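Local coordinates for protein NOVW (Streptomyces niveus, PDB 2C0Z) that epimerises a 4-keto-6-deoxy sugar of dTDP at C3, working with the methyltransferase NovU to build the sugar of the antibiotic novobiocin, at residues Gly78-Val83 against Leu142-Tyr147; Phe72-Pro77 against Thr151-His156. All coordinates share one frame; numbering follows the deposited sequence.

Contact 1: Gly78-Val83 against Leu142-Tyr147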
loop_
_atom_site.group_PDB
_atom_site.type_symbol
_atom_site.label_atom_id
_atom_site.label_comp_id
_atom_site.label_asym_id
_atom_site.label_seq_id
_atom_site.Cartn_x
_atom_site.Cartn_y
_atom_site.Cartn_z
ATOM N N GLY A 78 17.788 -12.592 1.045
ATOM C CA GLY A 78 17.519 -11.330 0.408
ATOM C C GLY A 78 16.085 -10.894 0.603
ATOM O O GLY A 78 15.211 -11.652 1.018
ATOM N N GLN A 79 15.853 -9.648 0.271
ATOM C CA GLN A 79 14.518 -9.060 0.307
ATOM C C GLN A 79 14.477 -7.958 -0.738
ATOM O O GLN A 79 15.426 -7.190 -0.845
ATOM C CB GLN A 79 14.251 -8.432 1.675
ATOM C CG GLN A 79 12.863 -7.801 1.807
ATOM C CD GLN A 79 12.740 -6.950 3.034
ATOM O OE1 GLN A 79 13.199 -5.804 3.041
ATOM N NE2 GLN A 79 12.134 -7.495 4.085
ATOM N N ALA A 80 13.395 -7.900 -1.488
ATOM C CA ALA A 80 13.138 -6.785 -2.387
ATOM C C ALA A 80 12.011 -5.947 -1.811
ATOM O O ALA A 80 11.168 -6.460 -1.106
ATOM C CB ALA A 80 12.729 -7.297 -3.713
ATOM N N LYS A 81 12.025 -4.661 -2.126
ATOM C CA LYS A 81 11.058 -3.718 -1.556
ATOM C C LYS A 81 10.522 -2.810 -2.646
ATOM O O LYS A 81 11.249 -2.411 -3.549
ATOM C CB LYS A 81 11.720 -2.817 -0.491
ATOM C CG LYS A 81 12.003 -3.448 0.822
ATOM C CD LYS A 81 12.509 -2.349 1.807
ATOM C CE LYS A 81 11.868 -2.507 3.158
ATOM N NZ LYS A 81 11.772 -3.938 3.556
ATOM N N TYR A 82 9.260 -2.439 -2.506
ATOM C CA TYR A 82 8.560 -1.553 -3.427
ATOM C C TYR A 82 7.944 -0.478 -2.569
ATOM O O TYR A 82 7.024 -0.739 -1.799
ATOM C CB TYR A 82 7.535 -2.398 -4.186
ATOM C CG TYR A 82 6.918 -1.812 -5.433
ATOM C CD1 TYR A 82 5.852 -0.947 -5.340
ATOM C CD2 TYR A 82 7.392 -2.137 -6.696
ATOM C CE1 TYR A 82 5.256 -0.410 -6.478
ATOM C CE2 TYR A 82 6.811 -1.626 -7.830
ATOM C CZ TYR A 82 5.722 -0.761 -7.721
ATOM O OH TYR A 82 5.136 -0.296 -8.868
ATOM N N VAL A 83 8.471 0.733 -2.695
ATOM C CA VAL A 83 8.212 1.818 -1.761
ATOM C C VAL A 83 7.566 3.022 -2.420
ATOM O O VAL A 83 7.976 3.441 -3.499
ATOM C CB VAL A 83 9.454 2.196 -0.926
ATOM C CG1 VAL A 83 10.555 2.774 -1.777
ATOM C CG2 VAL A 83 9.084 3.143 0.216
ATOM N N LEU A 142 5.861 -2.472 0.122
ATOM C CA LEU A 142 5.556 -3.872 -0.140
ATOM C C LEU A 142 6.877 -4.630 -0.220
ATOM O O LEU A 142 7.800 -4.198 -0.935
ATOM C CB LEU A 142 4.776 -4.024 -1.427
ATOM C CG LEU A 142 3.603 -3.056 -1.634
ATOM C CD1 LEU A 142 2.944 -3.302 -2.988
ATOM C CD2 LEU A 142 2.586 -3.184 -0.531
ATOM N N SER A 143 6.987 -5.707 0.547
ATOM C CA SER A 143 8.253 -6.453 0.667
ATOM C C SER A 143 8.047 -7.893 0.242
ATOM O O SER A 143 7.008 -8.481 0.516
ATOM C CB SER A 143 8.769 -6.422 2.113
ATOM O OG SER A 143 9.071 -5.094 2.555
ATOM N N SER A 144 9.085 -8.463 -0.376
ATOM C CA SER A 144 9.070 -9.852 -0.823
ATOM C C SER A 144 9.402 -10.872 0.256
ATOM O O SER A 144 9.337 -12.061 0.000
ATOM C CB SER A 144 10.043 -10.032 -1.990
ATOM O OG SER A 144 11.402 -9.960 -1.525
ATOM N N GLY A 145 9.802 -10.438 1.436
ATOM C CA GLY A 145 10.012 -11.335 2.563
ATOM C C GLY A 145 9.505 -10.738 3.844
ATOM O O GLY A 145 9.364 -9.513 3.975
ATOM N N THR A 146 9.219 -11.599 4.806
ATOM C CA THR A 146 8.748 -11.120 6.094
ATOM C C THR A 146 9.912 -10.733 6.983
ATOM O O THR A 146 11.067 -11.161 6.774
ATOM C CB THR A 146 7.917 -12.181 6.813
ATOM O OG1 THR A 146 8.650 -13.409 6.909
ATOM C CG2 THR A 146 6.640 -12.491 6.040
ATOM N N TYR A 147 9.618 -9.889 7.956
ATOM C CA TYR A 147 10.634 -9.448 8.902
ATOM C C TYR A 147 11.230 -10.618 9.651
ATOM O O TYR A 147 10.523 -11.472 10.204
ATOM C CB TYR A 147 10.031 -8.461 9.896
ATOM C CG TYR A 147 10.994 -8.046 10.987
ATOM C CD1 TYR A 147 12.087 -7.248 10.696
ATOM C CD2 TYR A 147 10.804 -8.460 12.298
ATOM C CE1 TYR A 147 12.981 -6.861 11.686
ATOM C CE2 TYR A 147 11.695 -8.080 13.309
ATOM C CZ TYR A 147 12.776 -7.281 12.987
ATOM O OH TYR A 147 13.655 -6.891 13.968
#
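Lys81 and Ser143 face each other as an antiparallel non-hydrogen-bonded pair, with CA atoms 4.5 Å apart and both side chains on the same face of the sheet. The lysine chain bends at chi3 and chi4, which turns NZ toward Ser143 OG, to which it donates at 3.1 Å. Gln79 approaches the same group from the loop before the strand: with CG anti to the backbone N (chi1 -179°) its chain runs out extended, and OE1 lies so close to Lys81 NZ, at 2.4 Å, that their bond is doubtful in detail. The other end of that amide, NE2, makes a weak bond to Gly145 O at 3.4 Å. By similarity Lys81 binds substrate, and its side chain lies beside that of Tyr141, the probable proton donor, consistent with these strand ends lining part of the substrate pocket of the RmlC-like cupin barrel. Beyond the paired strands, Ser144 OG stands in for a main-chain acceptor: Ala80 N reaches it at 2.9 Å and 173°, while Ser144 N donates to Ala80 O. On the opposite face Tyr82 and Leu142 form the hydrogen-bonded pair, whose two bonds, Tyr82 N to Leu142 O and Leu142 N to Tyr82 O, are both 2.8 Å long. Their side chains meet mainly at the root, CB to CB at 4.2 Å. The Tyr82 ring leads away to stack edge-to-face with Tyr39 and to hydrogen-bond through OH with Trp38 O, while Leu142 also packs on Leu54 of the second subunit.

Contact 2: Phe72-Pro77 against Thr151-His156; sequences FVDVPP and TEHGVH
Asp74 receives a hydrogen bond from the His153 ring, ND1 to OD1 at 2.7 Å with an angle of 144° at the hydrogen. The carboxylate oxygen lies almost in the imidazole plane, at the ring's edge, and is met on its syn side; the carboxylate itself is turned 27° from the ring. This proximity would be expected to favour a protonated imidazole. CB of the same histidine rests on the Phe72 ring as an off-centre CH-pi contact, 4.2 Å from the centroid. Phe72 CG sits between its own backbone N and carbonyl carbon (chi1 68°), which swings the ring across the neighbouring strand until CE1 comes 3.7 Å from Gly154 N. Behind these side chains, reciprocal bonds join Phe72 and His153: Phe72 N to His153 O at 2.9 Å and His153 N to Phe72 O at 2.8 Å. A further bond from Asp74 N to Thr151 O fixes the backbone just past the strand, where the carboxylate is launched. On the other face, Val73 CG1 touches Thr151 OG1 at 3.6 Å beside Glu152, whose OE2 is held by a salt bridge to Arg176. Farther out, Phe72 packs on Leu97, and Val155 bonds through its backbone to Ile70. By similarity Glu152 and Arg176 both bind substrate, placing this antiparallel pairing of strand 67-73 with the edge strand 152-154 at the nucleotide-sugar site of an RmlC-like cupin.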
loop_
_atom_site.group_PDB
_atom_site.type_symbol
_atom_site.label_atom_id
_atom_site.label_comp_id
_atom_site.label_asym_id
_atom_site.label_seq_id
_atom_site.Cartn_x
_atom_site.Cartn_y
_atom_site.Cartn_z
ATOM N N PHE A 72 19.137 -3.017 5.199
ATOM C CA PHE A 72 19.155 -4.069 4.194
ATOM C C PHE A 72 18.948 -5.408 4.849
ATOM O O PHE A 72 19.024 -5.538 6.076
ATOM C CB PHE A 72 20.459 -4.083 3.377
ATOM C CG PHE A 72 21.670 -4.490 4.169
ATOM C CD1 PHE A 72 22.297 -3.587 5.003
ATOM C CD2 PHE A 72 22.155 -5.788 4.106
ATOM C CE1 PHE A 72 23.403 -3.929 5.735
ATOM C CE2 PHE A 72 23.273 -6.141 4.851
ATOM C CZ PHE A 72 23.888 -5.189 5.674
ATOM N N VAL A 73 18.700 -6.396 4.002
ATOM C CA VAL A 73 18.534 -7.781 4.427
ATOM C C VAL A 73 19.633 -8.654 3.809
ATOM O O VAL A 73 19.956 -8.552 2.620
ATOM C CB VAL A 73 17.114 -8.291 4.060
ATOM C CG1 VAL A 73 16.999 -9.765 4.341
ATOM C CG2 VAL A 73 16.041 -7.489 4.820
ATOM N N ASP A 74 20.217 -9.526 4.633
ATOM C CA ASP A 74 21.241 -10.445 4.169
ATOM C C ASP A 74 20.796 -11.232 2.954
ATOM O O ASP A 74 19.618 -11.589 2.836
ATOM C CB ASP A 74 21.586 -11.465 5.281
ATOM C CG ASP A 74 22.163 -10.819 6.511
ATOM O OD1 ASP A 74 22.590 -9.651 6.442
ATOM O OD2 ASP A 74 22.192 -11.384 7.623
ATOM N N VAL A 75 21.745 -11.519 2.063
ATOM C CA VAL A 75 21.503 -12.350 0.888
ATOM C C VAL A 75 22.429 -13.577 0.928
ATOM O O VAL A 75 23.633 -13.406 0.934
ATOM C CB VAL A 75 21.759 -11.575 -0.423
ATOM C CG1 VAL A 75 21.244 -12.346 -1.627
ATOM C CG2 VAL A 75 21.125 -10.134 -0.339
ATOM N N PRO A 76 21.896 -14.798 0.976
ATOM C CA PRO A 76 20.468 -15.108 1.056
ATOM C C PRO A 76 19.890 -14.805 2.442
ATOM O O PRO A 76 20.610 -14.658 3.429
ATOM C CB PRO A 76 20.422 -16.633 0.787
ATOM C CG PRO A 76 21.781 -17.002 0.416
ATOM C CD PRO A 76 22.721 -16.019 0.994
ATOM N N PRO A 77 18.569 -14.717 2.543
ATOM C CA PRO A 77 17.632 -14.977 1.447
ATOM C C PRO A 77 17.359 -13.741 0.557
ATOM O O PRO A 77 16.768 -13.832 -0.517
ATOM C CB PRO A 77 16.354 -15.360 2.212
ATOM C CG PRO A 77 16.410 -14.561 3.439
ATOM C CD PRO A 77 17.879 -14.397 3.804
ATOM N N THR A 151 18.227 -11.302 9.999
ATOM C CA THR A 151 18.736 -10.957 8.671
ATOM C C THR A 151 18.678 -9.476 8.356
ATOM O O THR A 151 19.212 -9.077 7.320
ATOM C CB THR A 151 17.995 -11.716 7.559
ATOM O OG1 THR A 151 16.601 -11.379 7.575
ATOM C CG2 THR A 151 18.051 -13.203 7.794
ATOM N N GLU A 152 18.024 -8.675 9.191
ATOM C CA GLU A 152 17.944 -7.236 8.913
ATOM C C GLU A 152 19.064 -6.471 9.580
ATOM O O GLU A 152 19.221 -6.495 10.812
ATOM C CB GLU A 152 16.616 -6.603 9.313
ATOM C CG GLU A 152 16.505 -5.207 8.686
ATOM C CD GLU A 152 15.187 -4.531 8.967
ATOM O OE1 GLU A 152 14.146 -5.185 8.787
ATOM O OE2 GLU A 152 15.195 -3.340 9.355
ATOM N N HIS A 153 19.847 -5.776 8.762
ATOM C CA HIS A 153 21.005 -5.064 9.245
ATOM C C HIS A 153 21.048 -3.666 8.655
ATOM O O HIS A 153 20.125 -3.251 7.941
ATOM C CB HIS A 153 22.238 -5.889 8.934
ATOM C CG HIS A 153 22.178 -7.250 9.558
ATOM N ND1 HIS A 153 22.204 -8.422 8.833
ATOM C CD2 HIS A 153 22.025 -7.611 10.852
ATOM C CE1 HIS A 153 22.112 -9.443 9.664
ATOM N NE2 HIS A 153 21.981 -8.977 10.890
ATOM N N GLY A 154 22.091 -2.923 8.996
ATOM C CA GLY A 154 22.206 -1.588 8.454
ATOM C C GLY A 154 23.603 -1.028 8.472
ATOM O O GLY A 154 24.509 -1.601 9.094
ATOM N N VAL A 155 23.762 0.081 7.764
ATOM C CA VAL A 155 24.952 0.892 7.888
ATOM C C VAL A 155 24.564 2.319 8.275
ATOM O O VAL A 155 23.422 2.753 8.122
ATOM C CB VAL A 155 25.852 0.816 6.625
ATOM C CG1 VAL A 155 26.209 -0.607 6.257
ATOM C CG2 VAL A 155 25.270 1.497 5.482
ATOM N N HIS A 156 25.530 3.051 8.785
ATOM C CA HIS A 156 25.296 4.380 9.303
ATOM C C HIS A 156 24.882 5.333 8.190
ATOM O O HIS A 156 25.575 5.444 7.175
ATOM C CB HIS A 156 26.541 4.918 9.988
ATOM C CG HIS A 156 26.243 5.983 10.978
ATOM N ND1 HIS A 156 25.842 7.246 10.612
ATOM C CD2 HIS A 156 26.309 5.983 12.331
ATOM C CE1 HIS A 156 25.638 7.968 11.698
ATOM N NE2 HIS A 156 25.938 7.232 12.753
#

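Both contacts are antiparallel pairings, but in different sheets of the barrel: contact 1 joins strands 81-87 and 136-143, whereas contact 2 adds strand 152-154 to the edge beside strand 67-73. Contact 1 lies deeper, about 10 Å from the chain centre against 14 Å, and touches the second subunit; contact 2 touches no other chain. A lysine-to-serine hydrogen bond marks the first, a histidine-carboxylate bond the second. Their centres are 11 Å apart and they meet directly, Gln79 CB packing on Val73 CB at 3.7 Å. Tyr147 CD1 also approaches Glu152 OE1 at 3.5 Å, bringing together two residues assigned by similarity, Tyr147 to thymidine stacking and Glu152 to substrate binding.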